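Local structure of ATP-dependent Clp protease proteolytic subunit (Plasmodium falciparum, 4GM2) at residues A[119-131]-A[188-202]. The protein is the inactive subunit of the apicoplast-localized Clp protease complex, a member of the peptidase S14 family assembled here as a ring of seven copies. Sequence-based numbering, arbitrary orientation.
Sequences KKGYRFSLKNSSF and NADEAVDFKLIDHIL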
ATOM      1  N   LYS A 119       5.040  -8.935 -36.763  1.00 64.87           N
ATOM      2  CA  LYS A 119       5.063  -9.898 -37.860  1.00 67.31           C
ATOM      3  C   LYS A 119       4.484  -9.276 -39.130  1.00 70.01           C
ATOM      4  O   LYS A 119       3.417  -8.658 -39.093  1.00 69.68           O
ATOM      5  CB  LYS A 119       4.283 -11.162 -37.477  1.00 67.90           C
ATOM      6  CG  LYS A 119       4.363 -12.286 -38.501  1.00 70.82           C
ATOM      7  CD  LYS A 119       3.298 -13.341 -38.245  1.00 72.27           C
ATOM      8  CE  LYS A 119       3.396 -14.498 -39.226  1.00 75.46           C
ATOM      9  NZ  LYS A 119       4.674 -15.255 -39.094  1.00 78.44           N
ATOM     10  N   LYS A 120       5.196  -9.427 -40.244  1.00 74.89           N
ATOM     11  CA  LYS A 120       4.712  -8.907 -41.519  1.00 80.30           C
ATOM     12  C   LYS A 120       3.382  -9.544 -41.896  1.00 79.41           C
ATOM     13  O   LYS A 120       3.243 -10.771 -41.907  1.00 78.62           O
ATOM     14  CB  LYS A 120       5.744  -9.075 -42.635  1.00 87.31           C
ATOM     15  CG  LYS A 120       6.839  -8.018 -42.601  1.00 96.67           C
ATOM     16  CD  LYS A 120       7.481  -7.817 -43.968  1.00105.24           C
ATOM     17  CE  LYS A 120       8.582  -6.764 -43.916  1.00104.57           C
ATOM     18  NZ  LYS A 120       9.761  -7.219 -43.126  1.00102.34           N
ATOM     19  N   GLY A 121       2.409  -8.684 -42.178  1.00 77.94           N
ATOM     20  CA  GLY A 121       1.043  -9.096 -42.468  1.00 77.99           C
ATOM     21  C   GLY A 121       0.146  -8.837 -41.279  1.00 77.21           C
ATOM     22  O   GLY A 121      -1.076  -8.778 -41.414  1.00 80.13           O
ATOM     23  N   TYR A 122       0.764  -8.673 -40.112  1.00 76.20           N
ATOM     24  CA  TYR A 122       0.034  -8.546 -38.855  1.00 74.92           C
ATOM     25  C   TYR A 122       0.405  -7.285 -38.069  1.00 73.77           C
ATOM     26  O   TYR A 122       0.389  -7.274 -36.831  1.00 72.36           O
ATOM     27  CB  TYR A 122       0.232  -9.801 -38.005  1.00 73.90           C
ATOM     28  CG  TYR A 122      -0.384 -11.049 -38.593  1.00 77.27           C
ATOM     29  CD1 TYR A 122      -1.679 -11.434 -38.253  1.00 78.17           C
ATOM     30  CD2 TYR A 122       0.328 -11.852 -39.488  1.00 79.06           C
ATOM     31  CE1 TYR A 122      -2.249 -12.578 -38.783  1.00 80.46           C
ATOM     32  CE2 TYR A 122      -0.234 -12.998 -40.024  1.00 82.05           C
ATOM     33  CZ  TYR A 122      -1.523 -13.355 -39.668  1.00 83.71           C
ATOM     34  OH  TYR A 122      -2.094 -14.492 -40.195  1.00 88.94           O
ATOM     35  N   ARG A 123       0.730  -6.227 -38.802  1.00 73.41           N
ATOM     36  CA  ARG A 123       0.914  -4.910 -38.214  1.00 73.29           C
ATOM     37  C   ARG A 123      -0.299  -4.054 -38.571  1.00 76.15           C
ATOM     38  O   ARG A 123      -0.515  -3.707 -39.736  1.00 78.32           O
ATOM     39  CB  ARG A 123       2.210  -4.275 -38.711  1.00 73.51           C
ATOM     40  CG  ARG A 123       3.453  -5.097 -38.402  1.00 71.95           C
ATOM     41  CD  ARG A 123       4.669  -4.563 -39.140  1.00 70.58           C
ATOM     42  NE  ARG A 123       4.537  -4.669 -40.592  1.00 70.59           N
ATOM     43  CZ  ARG A 123       5.405  -4.165 -41.463  1.00 70.48           C
ATOM     44  NH1 ARG A 123       6.482  -3.515 -41.042  1.00 69.33           N
ATOM     45  NH2 ARG A 123       5.196  -4.311 -42.762  1.00 71.46           N
ATOM     46  N   PHE A 124      -1.090  -3.728 -37.554  1.00 76.08           N
ATOM     47  CA  PHE A 124      -2.382  -3.078 -37.740  1.00 77.45           C
ATOM     48  C   PHE A 124      -2.392  -1.662 -37.189  1.00 78.24           C
ATOM     49  O   PHE A 124      -1.575  -1.307 -36.339  1.00 79.56           O
ATOM     50  CB  PHE A 124      -3.488  -3.897 -37.062  1.00 76.09           C
ATOM     51  CG  PHE A 124      -3.498  -5.349 -37.453  1.00 74.60           C
ATOM     52  CD1 PHE A 124      -4.095  -5.760 -38.640  1.00 76.31           C
ATOM     53  CD2 PHE A 124      -2.908  -6.304 -36.637  1.00 71.64           C
ATOM     54  CE1 PHE A 124      -4.102  -7.096 -39.003  1.00 76.57           C
ATOM     55  CE2 PHE A 124      -2.915  -7.641 -36.993  1.00 72.96           C
ATOM     56  CZ  PHE A 124      -3.512  -8.038 -38.179  1.00 74.68           C
ATOM     57  N   SER A 125      -3.332  -0.860 -37.679  1.00 80.26           N
ATOM     58  CA  SER A 125      -3.544   0.487 -37.174  1.00 80.77           C
ATOM     59  C   SER A 125      -5.020   0.870 -37.215  1.00 82.39           C
ATOM     60  O   SER A 125      -5.770   0.397 -38.070  1.00 82.88           O
ATOM     61  CB  SER A 125      -2.727   1.495 -37.977  1.00 82.00           C
ATOM     62  OG  SER A 125      -3.026   2.816 -37.567  1.00 84.54           O
ATOM     63  N   LEU A 126      -5.426   1.723 -36.280  1.00 82.68           N
ATOM     64  CA  LEU A 126      -6.760   2.310 -36.298  1.00 85.06           C
ATOM     65  C   LEU A 126      -6.819   3.435 -37.331  1.00 88.25           C
ATOM     66  O   LEU A 126      -5.784   3.931 -37.781  1.00 89.37           O
ATOM     67  CB  LEU A 126      -7.156   2.832 -34.911  1.00 83.69           C
ATOM     68  CG  LEU A 126      -7.322   1.827 -33.761  1.00 83.03           C
ATOM     69  CD1 LEU A 126      -7.651   2.559 -32.469  1.00 83.35           C
ATOM     70  CD2 LEU A 126      -8.372   0.759 -34.046  1.00 82.20           C
ATOM     71  N   LYS A 127      -8.038   3.827 -37.692  1.00 90.50           N
ATOM     72  CA  LYS A 127      -8.295   4.824 -38.731  1.00 91.88           C
ATOM     73  C   LYS A 127      -7.517   6.138 -38.550  1.00 91.13           C
ATOM     74  O   LYS A 127      -6.935   6.654 -39.507  1.00 91.07           O
ATOM     75  CB  LYS A 127      -9.800   5.108 -38.802  1.00 95.33           C
ATOM     76  CG  LYS A 127     -10.274   5.671 -40.130  1.00101.03           C
ATOM     77  CD  LYS A 127     -11.711   6.156 -40.045  1.00105.01           C
ATOM     78  CE  LYS A 127     -12.160   6.734 -41.376  1.00109.54           C
ATOM     79  NZ  LYS A 127     -13.490   7.396 -41.277  1.00114.83           N
ATOM     80  N   ASN A 128      -7.499   6.659 -37.324  1.00 89.47           N
ATOM     81  CA  ASN A 128      -6.959   7.997 -37.055  1.00 90.06           C
ATOM     82  C   ASN A 128      -5.573   8.034 -36.396  1.00 88.19           C
ATOM     83  O   ASN A 128      -5.166   9.057 -35.841  1.00 88.57           O
ATOM     84  CB  ASN A 128      -7.965   8.810 -36.232  1.00 90.77           C
ATOM     85  CG  ASN A 128      -9.307   8.949 -36.926  1.00 92.77           C
ATOM     86  OD1 ASN A 128      -9.395   9.469 -38.035  1.00 94.68           O
ATOM     87  ND2 ASN A 128     -10.359   8.485 -36.271  1.00 93.32           N
ATOM     88  N   SER A 129      -4.845   6.924 -36.479  1.00 85.90           N
ATOM     89  CA  SER A 129      -3.547   6.809 -35.822  1.00 84.56           C
ATOM     90  C   SER A 129      -2.434   7.570 -36.541  1.00 85.22           C
ATOM     91  O   SER A 129      -2.470   7.731 -37.759  1.00 87.38           O
ATOM     92  CB  SER A 129      -3.168   5.338 -35.656  1.00 82.53           C
ATOM     93  OG  SER A 129      -4.138   4.657 -34.880  1.00 83.45           O
ATOM     94  N   SER A 130      -1.454   8.040 -35.773  1.00 85.23           N
ATOM     95  CA  SER A 130      -0.294   8.748 -36.318  1.00 85.59           C
ATOM     96  C   SER A 130       0.999   8.007 -36.032  1.00 83.66           C
ATOM     97  O   SER A 130       1.135   7.328 -35.009  1.00 82.78           O
ATOM     98  CB  SER A 130      -0.194  10.154 -35.737  1.00 88.17           C
ATOM     99  OG  SER A 130      -1.421  10.839 -35.864  1.00 97.38           O
ATOM    100  N   PHE A 131       1.947   8.150 -36.951  1.00 82.86           N
ATOM    101  CA  PHE A 131       3.265   7.561 -36.817  1.00 79.51           C
ATOM    102  C   PHE A 131       4.308   8.618 -37.129  1.00 81.49           C
ATOM    103  O   PHE A 131       4.084   9.498 -37.960  1.00 83.82           O
ATOM    104  CB  PHE A 131       3.421   6.384 -37.778  1.00 79.16           C
ATOM    105  CG  PHE A 131       2.372   5.325 -37.617  1.00 76.84           C
ATOM    106  CD1 PHE A 131       1.140   5.446 -38.251  1.00 78.25           C
ATOM    107  CD2 PHE A 131       2.615   4.204 -36.839  1.00 73.82           C
ATOM    108  CE1 PHE A 131       0.168   4.471 -38.102  1.00 77.75           C
ATOM    109  CE2 PHE A 131       1.647   3.224 -36.687  1.00 73.62           C
ATOM    110  CZ  PHE A 131       0.421   3.359 -37.318  1.00 74.26           C
ATOM    111  N   ASN A 188       0.118   9.481 -41.542  1.00 89.04           N
ATOM    112  CA  ASN A 188      -1.199   8.974 -41.177  1.00 89.00           C
ATOM    113  C   ASN A 188      -1.222   7.477 -41.490  1.00 87.20           C
ATOM    114  O   ASN A 188      -0.273   6.958 -42.083  1.00 88.18           O
ATOM    115  CB  ASN A 188      -2.319   9.730 -41.903  1.00 93.93           C
ATOM    116  CG  ASN A 188      -2.233   9.612 -43.418  1.00 97.92           C
ATOM    117  OD1 ASN A 188      -2.075   8.522 -43.968  1.00 98.47           O
ATOM    118  ND2 ASN A 188      -2.362  10.742 -44.102  1.00100.80           N
ATOM    119  N   ALA A 189      -2.288   6.788 -41.091  1.00 85.49           N
ATOM    120  CA  ALA A 189      -2.402   5.341 -41.300  1.00 82.23           C
ATOM    121  C   ALA A 189      -2.161   4.916 -42.755  1.00 83.78           C
ATOM    122  O   ALA A 189      -1.417   3.966 -43.003  1.00 80.64           O
ATOM    123  CB  ALA A 189      -3.750   4.831 -40.805  1.00 81.50           C
ATOM    124  N   ASP A 190      -2.781   5.628 -43.700  1.00 87.25           N
ATOM    125  CA  ASP A 190      -2.638   5.343 -45.134  1.00 90.57           C
ATOM    126  C   ASP A 190      -1.199   5.493 -45.617  1.00 90.15           C
ATOM    127  O   ASP A 190      -0.707   4.672 -46.397  1.00 89.71           O
ATOM    128  CB  ASP A 190      -3.546   6.260 -45.963  1.00 96.01           C
ATOM    129  CG  ASP A 190      -5.008   5.870 -45.886  1.00 98.11           C
ATOM    130  OD1 ASP A 190      -5.297   4.670 -45.705  1.00 97.85           O
ATOM    131  OD2 ASP A 190      -5.870   6.765 -46.022  1.00100.99           O
ATOM    132  N   GLU A 191      -0.540   6.553 -45.154  1.00 90.36           N
ATOM    133  CA  GLU A 191       0.850   6.826 -45.503  1.00 91.17           C
ATOM    134  C   GLU A 191       1.780   5.802 -44.858  1.00 87.91           C
ATOM    135  O   GLU A 191       2.835   5.479 -45.405  1.00 88.26           O
ATOM    136  CB  GLU A 191       1.239   8.250 -45.090  1.00 93.65           C
ATOM    137  CG  GLU A 191       0.549   9.345 -45.898  1.00 99.07           C
ATOM    138  CD  GLU A 191       0.731  10.740 -45.311  1.00101.69           C
ATOM    139  OE1 GLU A 191       0.870  10.867 -44.073  1.00100.20           O
ATOM    140  OE2 GLU A 191       0.724  11.717 -46.093  1.00105.08           O
ATOM    141  N   ALA A 192       1.374   5.295 -43.696  1.00 85.95           N
ATOM    142  CA  ALA A 192       2.117   4.262 -42.990  1.00 82.49           C
ATOM    143  C   ALA A 192       1.992   2.911 -43.690  1.00 82.90           C
ATOM    144  O   ALA A 192       2.942   2.126 -43.693  1.00 83.51           O
ATOM    145  CB  ALA A 192       1.649   4.164 -41.547  1.00 79.92           C
ATOM    146  N   VAL A 193       0.823   2.647 -44.275  1.00 83.94           N
ATOM    147  CA  VAL A 193       0.595   1.421 -45.047  1.00 84.58           C
ATOM    148  C   VAL A 193       1.424   1.459 -46.330  1.00 87.93           C
ATOM    149  O   VAL A 193       2.039   0.457 -46.708  1.00 88.16           O
ATOM    150  CB  VAL A 193      -0.906   1.201 -45.372  1.00 84.47           C
ATOM    151  CG1 VAL A 193      -1.099   0.090 -46.395  1.00 83.27           C
ATOM    152  CG2 VAL A 193      -1.681   0.873 -44.108  1.00 82.62           C
ATOM    153  N   ASP A 194       1.446   2.627 -46.970  1.00 91.38           N
ATOM    154  CA  ASP A 194       2.170   2.841 -48.223  1.00 95.55           C
ATOM    155  C   ASP A 194       3.682   2.734 -48.034  1.00 92.53           C
ATOM    156  O   ASP A 194       4.381   2.165 -48.873  1.00 93.90           O
ATOM    157  CB  ASP A 194       1.809   4.204 -48.821  1.00100.86           C
ATOM    158  CG  ASP A 194       2.012   4.258 -50.323  1.00107.82           C
ATOM    159  OD1 ASP A 194       2.908   4.998 -50.786  1.00109.38           O
ATOM    160  OD2 ASP A 194       1.272   3.555 -51.043  1.00112.55           O
ATOM    161  N   PHE A 195       4.177   3.277 -46.925  1.00 89.97           N
ATOM    162  CA  PHE A 195       5.604   3.247 -46.609  1.00 88.61           C
ATOM    163  C   PHE A 195       6.020   1.880 -46.063  1.00 88.15           C
ATOM    164  O   PHE A 195       7.208   1.619 -45.855  1.00 87.92           O
ATOM    165  CB  PHE A 195       5.954   4.359 -45.615  1.00 84.95           C
ATOM    166  CG  PHE A 195       7.423   4.678 -45.545  1.00 82.98           C
ATOM    167  CD1 PHE A 195       8.025   5.474 -46.515  1.00 84.52           C
ATOM    168  CD2 PHE A 195       8.205   4.196 -44.498  1.00 79.13           C
ATOM    169  CE1 PHE A 195       9.374   5.774 -46.451  1.00 83.30           C
ATOM    170  CE2 PHE A 195       9.557   4.491 -44.429  1.00 78.38           C
ATOM    171  CZ  PHE A 195      10.143   5.280 -45.407  1.00 81.47           C
ATOM    172  N   LYS A 196       5.028   1.013 -45.852  1.00 87.42           N
ATOM    173  CA  LYS A 196       5.223  -0.352 -45.343  1.00 84.77           C
ATOM    174  C   LYS A 196       5.686  -0.419 -43.886  1.00 80.88           C
ATOM    175  O   LYS A 196       6.349  -1.375 -43.480  1.00 79.70           O
ATOM    176  CB  LYS A 196       6.130  -1.174 -46.270  1.00 86.30           C
ATOM    177  CG  LYS A 196       5.363  -1.915 -47.351  1.00 89.87           C
ATOM    178  CD  LYS A 196       6.253  -2.347 -48.504  1.00 91.98           C
ATOM    179  CE  LYS A 196       6.212  -1.340 -49.639  1.00 96.08           C
ATOM    180  NZ  LYS A 196       6.770  -1.927 -50.887  1.00100.95           N
ATOM    181  N   LEU A 197       5.319   0.599 -43.109  1.00 79.08           N
ATOM    182  CA  LEU A 197       5.473   0.574 -41.658  1.00 77.29           C
ATOM    183  C   LEU A 197       4.396  -0.311 -41.044  1.00 78.31           C
ATOM    184  O   LEU A 197       4.576  -0.898 -39.975  1.00 78.15           O
ATOM    185  CB  LEU A 197       5.337   1.989 -41.085  1.00 75.04           C
ATOM    186  CG  LEU A 197       6.528   2.949 -41.119  1.00 74.18           C
ATOM    187  CD1 LEU A 197       6.071   4.352 -40.752  1.00 74.33           C
ATOM    188  CD2 LEU A 197       7.642   2.490 -40.189  1.00 71.06           C
ATOM    189  N   ILE A 198       3.271  -0.390 -41.750  1.00 82.51           N
ATOM    190  CA  ILE A 198       2.043  -1.008 -41.275  1.00 81.68           C
ATOM    191  C   ILE A 198       1.486  -1.825 -42.441  1.00 82.84           C
ATOM    192  O   ILE A 198       1.798  -1.552 -43.605  1.00 84.97           O
ATOM    193  CB  ILE A 198       1.037   0.095 -40.844  1.00 83.26           C
ATOM    194  CG1 ILE A 198       1.482   0.773 -39.537  1.00 81.87           C
ATOM    195  CG2 ILE A 198      -0.393  -0.425 -40.743  1.00 86.16           C
ATOM    196  CD1 ILE A 198       1.540  -0.128 -38.319  1.00 79.27           C
ATOM    197  N   ASP A 199       0.673  -2.830 -42.126  1.00 79.84           N
ATOM    198  CA  ASP A 199       0.091  -3.693 -43.142  1.00 79.79           C
ATOM    199  C   ASP A 199      -1.371  -3.368 -43.452  1.00 82.11           C
ATOM    200  O   ASP A 199      -1.731  -3.187 -44.616  1.00 85.31           O
ATOM    201  CB  ASP A 199       0.242  -5.159 -42.735  1.00 79.17           C
ATOM    202  CG  ASP A 199       1.691  -5.578 -42.627  1.00 78.81           C
ATOM    203  OD1 ASP A 199       2.412  -5.464 -43.639  1.00 79.52           O
ATOM    204  OD2 ASP A 199       2.110  -6.024 -41.536  1.00 77.91           O
ATOM    205  N   HIS A 200      -2.204  -3.299 -42.416  1.00 81.59           N
ATOM    206  CA  HIS A 200      -3.647  -3.125 -42.593  1.00 83.91           C
ATOM    207  C   HIS A 200      -4.226  -2.084 -41.686  1.00 84.08           C
ATOM    208  O   HIS A 200      -3.759  -1.891 -40.558  1.00 81.52           O
ATOM    209  CB  HIS A 200      -4.384  -4.444 -42.365  1.00 85.39           C
ATOM    210  CG  HIS A 200      -3.816  -5.610 -43.138  1.00 87.63           C
ATOM    211  ND1 HIS A 200      -3.912  -5.708 -44.479  1.00 89.93           N
ATOM    212  CD2 HIS A 200      -3.136  -6.748 -42.707  1.00 86.01           C
ATOM    213  CE1 HIS A 200      -3.321  -6.848 -44.887  1.00 90.36           C
ATOM    214  NE2 HIS A 200      -2.847  -7.483 -43.801  1.00 89.54           N
ATOM    215  N   ILE A 201      -5.263  -1.409 -42.180  1.00 86.21           N
ATOM    216  CA  ILE A 201      -6.054  -0.487 -41.373  1.00 86.08           C
ATOM    217  C   ILE A 201      -7.311  -1.216 -40.894  1.00 87.30           C
ATOM    218  O   ILE A 201      -8.109  -1.697 -41.702  1.00 88.37           O
ATOM    219  CB  ILE A 201      -6.416   0.793 -42.155  1.00 87.18           C
ATOM    220  CG1 ILE A 201      -5.148   1.465 -42.681  1.00 87.16           C
ATOM    221  CG2 ILE A 201      -7.175   1.770 -41.268  1.00 87.68           C
ATOM    222  CD1 ILE A 201      -5.333   2.161 -44.010  1.00 92.20           C
ATOM    223  N   LEU A 202      -7.466  -1.295 -39.575  1.00 87.22           N
ATOM    224  CA  LEU A 202      -8.541  -2.058 -38.947  1.00 88.85           C
ATOM    225  C   LEU A 202      -9.918  -1.441 -39.163  1.00 93.58           C
ATOM    226  O   LEU A 202     -10.112  -0.240 -38.963  1.00 95.31           O
ATOM    227  CB  LEU A 202      -8.279  -2.209 -37.447  1.00 87.09           C
ATOM    228  CG  LEU A 202      -7.091  -3.060 -36.995  1.00 86.73           C
ATOM    229  CD1 LEU A 202      -6.853  -2.879 -35.501  1.00 85.74           C
ATOM    230  CD2 LEU A 202      -7.282  -4.532 -37.342  1.00 85.52           C
TER
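Strand 123-125 pairs in parallel with the short strand 200-201, setting Phe124 beside His200 and Ser125 beside Ile201; His200 N bonds to Arg123 O, Ser125 N to His200 O, and Leu202 N to Ser125 O at 2.8 Å. Arg123 O takes a second bond, from Asp199 N. Where the two strands begin, Arg123 grips Asp199 side-on: NE meets OD2 at 2.9 Å and NH2 meets OD1 at 3.1 Å. The carboxylate lies at the guanidinium's edge, yet the two planes are turned 48° apart, so both oxygens are approached from above the carboxylate plane. The bend at chi3 of Arg123 (-64°) brings the guanidinium round to that carboxylate, where NH1 and NH2 also make weak, bent bonds to Lys196 O, in the Schellman turn after helix 189-194. Asp199 OD2 also accepts from Arg123 N, on its anti lone pair, and weakly from Gly121 N. Outside the two segments, NH1 of Arg123 bonds to the carbonyls of Ser116 and Asn169.

Phe131 packs against helix 189-194 and Ile198: its CZ reaches Ile198 CG1 at 3.6 Å, while CD1 meets Ala192 CB at 3.6 Å. The Phe124 side chain crosses that of Leu202 at about a right angle, CD1 of Phe124 lying 3.7 Å from Leu202 CD2. Strand 200-201 is the outermost strand, within this chain, of the parallel sheet of the ClpP fold. With Arg123 buried, its positive charge is probably offset by Asp199 and by the surrounding carbonyls, so the salt bridge fastens the start of the paired strands, with weaker ties to the turn that leaves the helix.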